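Local structure of VOC domain-containing protein (Streptococcus mutans, 3L7T) at residues I52-F57 and L85-E90; F22-L27 and Y43-K48; Q97-I100 and R105-E108. The protein is a metal-binding member of the glyoxalase/bleomycin resistance/dioxygenase superfamily, with zinc as its metal, and may have lactoylglutathione lyase activity. All blocks are in the same frame, centred on the assembly; numbering follows the deposited sequence.

Interaction 1. Residues I52-F57 and L85-E90; sequences IELEIF and LAFYVE
L54 and L85 mark the nearest approach of the two backbones, L54 CA being 10.4 Å from L85 CA; strands 52-58 and 81-88 belong to different sheets and meet here through side chains alone. The contact buries only 88 Å² and is carried by L54, L85 and F87. L54 divides its two methyls between the partners. CD2 of L54 meets CD2 of L85 at 4.0 Å, a tip-to-tip touch between side chains that approach at a slant. Different first torsions bring them together: L54 has CG beside its backbone N and anti to the carbonyl carbon (chi1 -55°), whereas L85 swings CG anti to the nitrogen (chi1 173°). The other methyl, L54 CD1, approaches the rim of the F87 ring, 4.3 Å from CE1 and close to the ring plane, which makes this an edge contact rather than CH-pi packing over a face. F29 touches both L54 and the F87 ring, tying the leucine and the aromatic into one buried apolar cluster.

Strand alternation separates this cluster from the metal. While L54 looks into the core, its neighbours E53 and E55 lie on the other face of their sheet: E53 is salt-bridged to R33, and E55 binds zinc together with H8. The strand holding L85 and F87 also pairs antiparallel with a strand of the second subunit, continuing the sheet across the interface. This is the architecture of the vicinal oxygen chelate (VOC) fold, in which paired βαβββ modules each contribute a curved sheet; here the apolar, helix-covered face of the zinc-bearing sheet meets the first strand of the second module.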
loop_
_atom_site.group_PDB
_atom_site.type_symbol
_atom_site.label_atom_id
_atom_site.label_comp_id
_atom_site.label_asym_id
_atom_site.label_seq_id
_atom_site.Cartn_x
_atom_site.Cartn_y
_atom_site.Cartn_z
ATOM N N ILE A 52 7.555 6.865 -7.655
ATOM C CA ILE A 52 6.935 5.589 -7.373
ATOM C C ILE A 52 5.770 5.502 -8.348
ATOM O O ILE A 52 5.101 6.505 -8.586
ATOM C CB ILE A 52 6.435 5.574 -5.902
ATOM C CG1 ILE A 52 7.634 5.401 -4.966
ATOM C CG2 ILE A 52 5.373 4.488 -5.667
ATOM C CD1 ILE A 52 7.366 5.684 -3.510
ATOM N N GLU A 53 5.454 4.312 -8.830
ATOM C CA GLU A 53 4.221 4.152 -9.600
ATOM C C GLU A 53 3.069 3.660 -8.709
ATOM O O GLU A 53 3.288 2.933 -7.758
ATOM C CB GLU A 53 4.442 3.176 -10.760
ATOM C CG GLU A 53 5.488 3.658 -11.767
ATOM C CD GLU A 53 5.550 2.778 -13.017
ATOM O OE1 GLU A 53 4.665 1.912 -13.211
ATOM O OE2 GLU A 53 6.500 2.941 -13.800
ATOM N N LEU A 54 1.843 4.031 -9.048
ATOM C CA LEU A 54 0.649 3.397 -8.458
ATOM C C LEU A 54 0.043 2.519 -9.531
ATOM O O LEU A 54 -0.199 2.999 -10.634
ATOM C CB LEU A 54 -0.382 4.477 -8.088
ATOM C CG LEU A 54 0.147 5.569 -7.183
ATOM C CD1 LEU A 54 -1.017 6.573 -6.889
ATOM C CD2 LEU A 54 0.722 5.013 -5.917
ATOM N N GLU A 55 -0.148 1.231 -9.243
ATOM C CA GLU A 55 -0.702 0.315 -10.228
ATOM C C GLU A 55 -2.136 0.061 -9.844
ATOM O O GLU A 55 -2.386 -0.567 -8.829
ATOM C CB GLU A 55 0.025 -1.032 -10.196
ATOM C CG GLU A 55 1.441 -1.013 -10.707
ATOM C CD GLU A 55 2.003 -2.413 -10.869
ATOM O OE1 GLU A 55 1.446 -3.361 -10.246
ATOM O OE2 GLU A 55 3.094 -2.509 -11.473
ATOM N N ILE A 56 -3.076 0.530 -10.646
ATOM C CA ILE A 56 -4.481 0.310 -10.347
ATOM C C ILE A 56 -4.997 -0.892 -11.161
ATOM O O ILE A 56 -4.899 -0.900 -12.400
ATOM C CB ILE A 56 -5.298 1.558 -10.662
ATOM C CG1 ILE A 56 -4.697 2.817 -10.017
ATOM C CG2 ILE A 56 -6.760 1.359 -10.271
ATOM C CD1 ILE A 56 -4.660 2.808 -8.544
ATOM N N PHE A 57 -5.592 -1.866 -10.476
ATOM C CA PHE A 57 -6.135 -3.041 -11.146
ATOM C C PHE A 57 -7.625 -3.059 -10.970
ATOM O O PHE A 57 -8.112 -2.975 -9.860
ATOM C CB PHE A 57 -5.587 -4.327 -10.540
ATOM C CG PHE A 57 -4.141 -4.589 -10.863
ATOM C CD1 PHE A 57 -3.791 -5.380 -11.951
ATOM C CD2 PHE A 57 -3.144 -4.140 -10.009
ATOM C CE1 PHE A 57 -2.455 -5.700 -12.217
ATOM C CE2 PHE A 57 -1.801 -4.483 -10.240
ATOM C CZ PHE A 57 -1.470 -5.253 -11.365
ATOM N N LEU A 85 -2.471 4.801 2.336
ATOM C CA LEU A 85 -1.404 5.409 1.577
ATOM C C LEU A 85 -1.515 6.892 1.805
ATOM O O LEU A 85 -2.608 7.463 1.773
ATOM C CB LEU A 85 -1.606 5.067 0.082
ATOM C CG LEU A 85 -0.740 5.677 -0.997
ATOM C CD1 LEU A 85 0.681 5.301 -0.753
ATOM C CD2 LEU A 85 -1.190 5.125 -2.359
ATOM N N ALA A 86 -0.377 7.535 2.062
ATOM C CA ALA A 86 -0.376 8.954 2.346
ATOM C C ALA A 86 0.477 9.659 1.328
ATOM O O ALA A 86 1.500 9.117 0.910
ATOM C CB ALA A 86 0.207 9.201 3.756
ATOM N N PHE A 87 0.076 10.879 0.959
ATOM C CA PHE A 87 0.803 11.671 -0.018
ATOM C C PHE A 87 1.317 12.931 0.645
ATOM O O PHE A 87 0.596 13.579 1.415
ATOM C CB PHE A 87 -0.142 12.091 -1.158
ATOM C CG PHE A 87 -0.742 10.944 -1.881
ATOM C CD1 PHE A 87 0.035 10.195 -2.771
ATOM C CD2 PHE A 87 -2.069 10.569 -1.649
ATOM C CE1 PHE A 87 -0.502 9.081 -3.429
ATOM C CE2 PHE A 87 -2.618 9.452 -2.297
ATOM C CZ PHE A 87 -1.829 8.710 -3.195
ATOM N N TYR A 88 2.533 13.328 0.274
ATOM C CA TYR A 88 3.054 14.637 0.630
ATOM C C TYR A 88 2.391 15.773 -0.168
ATOM O O TYR A 88 2.196 15.664 -1.391
ATOM C CB TYR A 88 4.578 14.649 0.467
ATOM C CG TYR A 88 5.215 15.969 0.827
ATOM C CD1 TYR A 88 5.458 16.315 2.152
ATOM C CD2 TYR A 88 5.532 16.891 -0.162
ATOM C CE1 TYR A 88 6.003 17.566 2.476
ATOM C CE2 TYR A 88 6.092 18.119 0.148
ATOM C CZ TYR A 88 6.338 18.445 1.462
ATOM O OH TYR A 88 6.902 19.668 1.743
ATOM N N VAL A 89 1.887 16.773 0.554
ATOM C CA VAL A 89 1.456 18.048 -0.050
ATOM C C VAL A 89 2.064 19.245 0.689
ATOM O O VAL A 89 2.363 19.159 1.886
ATOM C CB VAL A 89 -0.090 18.180 -0.086
ATOM C CG1 VAL A 89 -0.704 17.072 -0.952
ATOM C CG2 VAL A 89 -0.670 18.151 1.318
ATOM N N GLU A 90 2.297 20.346 -0.016
ATOM C CA GLU A 90 2.853 21.535 0.652
ATOM C C GLU A 90 1.869 22.127 1.664
ATOM O O GLU A 90 2.261 22.598 2.729
ATOM C CB GLU A 90 3.248 22.614 -0.368
ATOM C CG GLU A 90 3.707 22.083 -1.702
ATOM C CD GLU A 90 4.893 22.842 -2.260
ATOM O OE1 GLU A 90 5.175 22.681 -3.469
ATOM O OE2 GLU A 90 5.552 23.586 -1.492
#

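Interaction 2. Residues F22-L27 and Y43-K48; sequences FYVNQL and YKLDLK
K44 NZ is gripped by two acidic side chains, D46 and E55. All three residues lie on the charged face of a sheet of the VOC fold, whose other face is covered by a helix. D46 OD1 accepts its bond from K44 NZ at 2.6 Å, on the syn side of the carboxylate and 19° out of its plane, while D46 OD2 adds a weaker bond and E55 OE2 a further salt bridge. The K44 chain runs extended as far as CE and kinks only at its last torsion. D46 OD2 is also salt-bridged to R33.

On the opposite face of strand 42-49, helix 16-26 packs against the sheet; the axes of segments 22-26 and 43-48 approach to 10.4 Å and are inclined at 45°. L45 and L47, alternating with the charged pair, point toward the helix. L47 splits its methyls: CD1 lies 3.7 Å from Y23 CB, and CD2 lies 3.9 Å from V24 CG2. The Y23 ring itself leads away from the strand toward D124, whose OD2 is hydrogen-bonded to Y23 OH. F22 CD2 sits 3.7 Å above the centre of that ring, covering one face.

Residues 22-26 include a wider, pi-type turn, with L27 N bonded to F22 O at 2.9 Å. V24 reaches the strand with a single methyl. Its CG1 stands opposite the backbone N (chi1 176°), leaving CG2 beside the nitrogen, where besides L47 it meets L45 CD2 at 4.0 Å.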
loop_
_atom_site.group_PDB
_atom_site.type_symbol
_atom_site.label_atom_id
_atom_site.label_comp_id
_atom_site.label_asym_id
_atom_site.label_seq_id
_atom_site.Cartn_x
_atom_site.Cartn_y
_atom_site.Cartn_z
ATOM N N PHE A 22 -11.628 9.032 -10.671
ATOM C CA PHE A 22 -11.154 9.536 -9.386
ATOM C C PHE A 22 -9.647 9.829 -9.421
ATOM O O PHE A 22 -9.208 10.941 -9.141
ATOM C CB PHE A 22 -11.492 8.523 -8.281
ATOM C CG PHE A 22 -11.006 8.920 -6.905
ATOM C CD1 PHE A 22 -11.766 9.783 -6.110
ATOM C CD2 PHE A 22 -9.819 8.406 -6.377
ATOM C CE1 PHE A 22 -11.368 10.086 -4.809
ATOM C CE2 PHE A 22 -9.423 8.711 -5.084
ATOM C CZ PHE A 22 -10.166 9.592 -4.315
ATOM N N TYR A 23 -8.844 8.809 -9.709
ATOM C CA TYR A 23 -7.380 8.945 -9.677
ATOM C C TYR A 23 -6.787 9.873 -10.749
ATOM O O TYR A 23 -5.808 10.592 -10.506
ATOM C CB TYR A 23 -6.729 7.545 -9.722
ATOM C CG TYR A 23 -6.873 6.773 -8.390
ATOM C CD1 TYR A 23 -6.075 7.093 -7.293
ATOM C CD2 TYR A 23 -7.838 5.769 -8.229
ATOM C CE1 TYR A 23 -6.227 6.473 -6.071
ATOM C CE2 TYR A 23 -8.006 5.127 -6.986
ATOM C CZ TYR A 23 -7.185 5.485 -5.912
ATOM O OH TYR A 23 -7.315 4.867 -4.679
ATOM N N VAL A 24 -7.274 9.731 -11.974
ATOM C CA VAL A 24 -6.663 10.420 -13.110
ATOM C C VAL A 24 -7.292 11.813 -13.250
ATOM O O VAL A 24 -6.587 12.819 -13.265
ATOM C CB VAL A 24 -6.803 9.612 -14.425
ATOM C CG1 VAL A 24 -6.245 10.393 -15.605
ATOM C CG2 VAL A 24 -6.089 8.233 -14.330
ATOM N N ASN A 25 -8.613 11.896 -13.190
ATOM C CA ASN A 25 -9.291 13.188 -13.407
ATOM C C ASN A 25 -9.518 14.105 -12.203
ATOM O O ASN A 25 -9.455 15.327 -12.325
ATOM C CB ASN A 25 -10.573 12.985 -14.217
ATOM C CG ASN A 25 -10.284 12.469 -15.611
ATOM O OD1 ASN A 25 -9.185 12.675 -16.129
ATOM N ND2 ASN A 25 -11.245 11.778 -16.213
ATOM N N GLN A 26 -9.753 13.533 -11.031
ATOM C CA GLN A 26 -9.906 14.338 -9.829
ATOM C C GLN A 26 -8.604 14.553 -9.039
ATOM O O GLN A 26 -8.285 15.674 -8.613
ATOM C CB GLN A 26 -10.997 13.737 -8.951
ATOM C CG GLN A 26 -12.358 13.735 -9.625
ATOM C CD GLN A 26 -13.457 13.426 -8.646
ATOM O OE1 GLN A 26 -14.198 14.317 -8.209
ATOM N NE2 GLN A 26 -13.509 12.178 -8.211
ATOM N N LEU A 27 -7.803 13.503 -8.896
ATOM C CA LEU A 27 -6.571 13.653 -8.140
ATOM C C LEU A 27 -5.434 14.104 -9.036
ATOM O O LEU A 27 -4.452 14.661 -8.563
ATOM C CB LEU A 27 -6.206 12.368 -7.399
ATOM C CG LEU A 27 -7.214 11.846 -6.370
ATOM C CD1 LEU A 27 -6.586 10.770 -5.497
ATOM C CD2 LEU A 27 -7.808 12.991 -5.541
ATOM N N TYR A 43 -7.881 -4.723 -16.420
ATOM C CA TYR A 43 -7.243 -3.437 -16.735
ATOM C C TYR A 43 -6.206 -3.138 -15.693
ATOM O O TYR A 43 -6.458 -3.300 -14.480
ATOM C CB TYR A 43 -8.262 -2.277 -16.786
ATOM C CG TYR A 43 -9.241 -2.449 -17.935
ATOM C CD1 TYR A 43 -8.942 -1.939 -19.195
ATOM C CD2 TYR A 43 -10.438 -3.112 -17.756
ATOM C CE1 TYR A 43 -9.811 -2.068 -20.251
ATOM C CE2 TYR A 43 -11.318 -3.286 -18.832
ATOM C CZ TYR A 43 -10.974 -2.785 -20.072
ATOM O OH TYR A 43 -11.838 -2.927 -21.139
ATOM N N LYS A 44 -5.016 -2.789 -16.171
ATOM C CA LYS A 44 -3.938 -2.384 -15.297
ATOM C C LYS A 44 -3.515 -0.983 -15.696
ATOM O O LYS A 44 -3.182 -0.730 -16.856
ATOM C CB LYS A 44 -2.753 -3.353 -15.437
ATOM C CG LYS A 44 -1.543 -2.990 -14.535
ATOM C CD LYS A 44 -0.346 -3.942 -14.739
ATOM C CE LYS A 44 0.784 -3.603 -13.772
ATOM N NZ LYS A 44 1.706 -2.524 -14.287
ATOM N N LEU A 45 -3.744 -0.048 -14.788
ATOM C CA LEU A 45 -3.553 1.360 -15.038
ATOM C C LEU A 45 -2.356 1.793 -14.187
ATOM O O LEU A 45 -2.422 1.741 -12.950
ATOM C CB LEU A 45 -4.796 2.125 -14.597
ATOM C CG LEU A 45 -4.672 3.654 -14.613
ATOM C CD1 LEU A 45 -4.366 4.274 -15.992
ATOM C CD2 LEU A 45 -5.918 4.260 -14.023
ATOM N N ASP A 46 -1.292 2.251 -14.846
ATOM C CA ASP A 46 -0.065 2.632 -14.134
ATOM C C ASP A 46 0.067 4.146 -14.066
ATOM O O ASP A 46 0.100 4.828 -15.104
ATOM C CB ASP A 46 1.151 2.048 -14.850
ATOM C CG ASP A 46 1.114 0.513 -14.924
ATOM O OD1 ASP A 46 0.592 -0.143 -13.983
ATOM O OD2 ASP A 46 1.640 -0.043 -15.917
ATOM N N LEU A 47 0.117 4.668 -12.837
ATOM C CA LEU A 47 0.107 6.124 -12.607
ATOM C C LEU A 47 1.417 6.610 -12.012
ATOM O O LEU A 47 2.022 5.935 -11.189
ATOM C CB LEU A 47 -1.018 6.467 -11.624
ATOM C CG LEU A 47 -2.411 6.030 -12.088
ATOM C CD1 LEU A 47 -3.489 6.636 -11.186
ATOM C CD2 LEU A 47 -2.703 6.460 -13.561
ATOM N N LYS A 48 1.830 7.823 -12.368
ATOM C CA LYS A 48 3.043 8.349 -11.793
ATOM C C LYS A 48 2.798 9.122 -10.510
ATOM O O LYS A 48 1.986 10.063 -10.489
ATOM C CB LYS A 48 3.748 9.255 -12.799
ATOM C CG LYS A 48 5.074 9.768 -12.285
ATOM C CD LYS A 48 5.944 10.333 -13.429
ATOM C CE LYS A 48 7.383 10.534 -12.946
ATOM N NZ LYS A 48 7.388 11.682 -11.982
#

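Interaction 3. Residues Q97-I100 and R105-E108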
loop_
_atom_site.group_PDB
_atom_site.type_symbol
_atom_site.label_atom_id
_atom_site.label_comp_id
_atom_site.label_asym_id
_atom_site.label_seq_id
_atom_site.Cartn_x
_atom_site.Cartn_y
_atom_site.Cartn_z
ATOM N N GLN A 97 -9.289 21.874 0.906
ATOM C CA GLN A 97 -10.251 22.780 0.269
ATOM C C GLN A 97 -10.567 22.317 -1.150
ATOM O O GLN A 97 -11.740 22.206 -1.526
ATOM C CB GLN A 97 -9.688 24.210 0.177
ATOM C CG GLN A 97 -9.247 24.825 1.482
ATOM C CD GLN A 97 -10.411 25.333 2.254
ATOM O OE1 GLN A 97 -11.489 24.741 2.211
ATOM N NE2 GLN A 97 -10.249 26.490 2.888
ATOM N N GLU A 98 -9.519 22.169 -1.957
ATOM C CA GLU A 98 -9.674 21.843 -3.379
ATOM C C GLU A 98 -10.425 20.536 -3.546
ATOM O O GLU A 98 -11.281 20.399 -4.439
ATOM C CB GLU A 98 -8.317 21.731 -4.092
ATOM C CG GLU A 98 -7.505 23.015 -4.188
ATOM C CD GLU A 98 -6.073 22.765 -4.675
ATOM O OE1 GLU A 98 -5.218 22.360 -3.855
ATOM O OE2 GLU A 98 -5.803 22.960 -5.886
ATOM N N LEU A 99 -10.077 19.558 -2.712
ATOM C CA LEU A 99 -10.726 18.257 -2.761
ATOM C C LEU A 99 -12.206 18.378 -2.477
ATOM O O LEU A 99 -13.038 17.776 -3.161
ATOM C CB LEU A 99 -10.073 17.271 -1.784
ATOM C CG LEU A 99 -8.802 16.561 -2.240
ATOM C CD1 LEU A 99 -8.248 15.661 -1.129
ATOM C CD2 LEU A 99 -9.101 15.725 -3.496
ATOM N N ILE A 100 -12.552 19.089 -1.411
ATOM C CA ILE A 100 -13.959 19.250 -1.110
ATOM C C ILE A 100 -14.680 19.919 -2.270
ATOM O O ILE A 100 -15.807 19.552 -2.582
ATOM C CB ILE A 100 -14.179 20.022 0.189
ATOM C CG1 ILE A 100 -13.710 19.166 1.368
ATOM C CG2 ILE A 100 -15.662 20.395 0.339
ATOM C CD1 ILE A 100 -13.370 19.968 2.626
ATOM N N ARG A 105 -15.131 14.144 -0.092
ATOM C CA ARG A 105 -15.232 14.482 1.339
ATOM C C ARG A 105 -13.891 14.287 2.030
ATOM O O ARG A 105 -13.274 13.227 1.914
ATOM C CB ARG A 105 -16.282 13.622 2.043
ATOM C CG ARG A 105 -16.494 14.001 3.517
ATOM C CD ARG A 105 -16.483 12.778 4.429
ATOM N NE ARG A 105 -17.789 12.120 4.488
ATOM C CZ ARG A 105 -18.528 11.997 5.594
ATOM N NH1 ARG A 105 -18.080 12.460 6.757
ATOM N NH2 ARG A 105 -19.710 11.385 5.541
ATOM N N VAL A 106 -13.438 15.316 2.735
ATOM C CA VAL A 106 -12.184 15.234 3.475
ATOM C C VAL A 106 -12.446 15.466 4.956
ATOM O O VAL A 106 -13.085 16.455 5.338
ATOM C CB VAL A 106 -11.185 16.263 2.965
ATOM C CG1 VAL A 106 -9.781 16.003 3.560
ATOM C CG2 VAL A 106 -11.151 16.214 1.432
ATOM N N GLU A 107 -12.009 14.527 5.782
ATOM C CA GLU A 107 -12.161 14.685 7.231
ATOM C C GLU A 107 -11.344 15.868 7.771
ATOM O O GLU A 107 -10.465 16.413 7.082
ATOM C CB GLU A 107 -11.831 13.360 7.943
ATOM C CG GLU A 107 -12.817 12.244 7.546
ATOM C CD GLU A 107 -12.565 10.898 8.233
ATOM O OE1 GLU A 107 -11.474 10.712 8.825
ATOM O OE2 GLU A 107 -13.448 10.008 8.141
ATOM N N GLU A 108 -11.693 16.335 8.968
ATOM C CA GLU A 108 -11.059 17.525 9.532
ATOM C C GLU A 108 -9.553 17.382 9.491
ATOM O O GLU A 108 -9.015 16.317 9.786
ATOM C CB GLU A 108 -11.419 17.693 11.007
ATOM C CG GLU A 108 -12.704 18.392 11.293
ATOM C CD GLU A 108 -12.918 18.540 12.788
ATOM O OE1 GLU A 108 -12.124 19.263 13.434
ATOM O OE2 GLU A 108 -13.804 17.837 13.316
#
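V106 meets L99 and I100 with one methyl, and these three residues account for most of the 162 Å² buried between helix 92-102 and the loop that follows it. The methyl is CG2 of V106, lodged beside the helix: L99 CB lies 3.6 Å from it and L99 CD1 3.9 Å, so the leucine lines it with both the root and one branch of its side chain. I100 closes in from the next position of the helix, its CG1 at 3.9 Å from the same V106 CG2. The side chains of L99 and V106 cross at about a right angle. V106 places CG1 anti to its backbone N (chi1 -169°) and turns CG2 to the nitrogen's side, which is also where I100 CG1 passes, 4.1 Å from V106 N.

The chain is reversing here, I100 CA standing 5.5 Å from R105 CA, as the helix gives way to the short edge strand 110-111 of a VOC sheet. L99 and V106 both continue inward onto strand 118-123 of that sheet, L99 against F122 and V106 against A120, whereas I100 lies at the exposed border. Polar links come from R96, one turn back along the helix: its NH2 is hydrogen-bonded to V106 O and its NE to E107 O, two successive carbonyls held by one guanidinium group.

In the fold
Interactions 1 and 2 lie on neighbouring strands of one sheet, their centres 10 Å apart, and are stitched by probable hydrogen bonds from L47 N to L54 O (2.8 Å) and from I56 N to L45 O (2.7 Å). Both pack against the face away from the metal: the side chains of L54 and L45 are about 10 and 12 Å from the zinc ion. Interaction 3 is more remote, its centre about 17 Å from that of interaction 1, yet L27 CD2 touches L99 CD2 at 3.7 Å, joining it to interaction 2. H84 and E131 are further zinc ligands of this protein, but no zinc is modelled on them in this chain, consistent with sites shared between subunits.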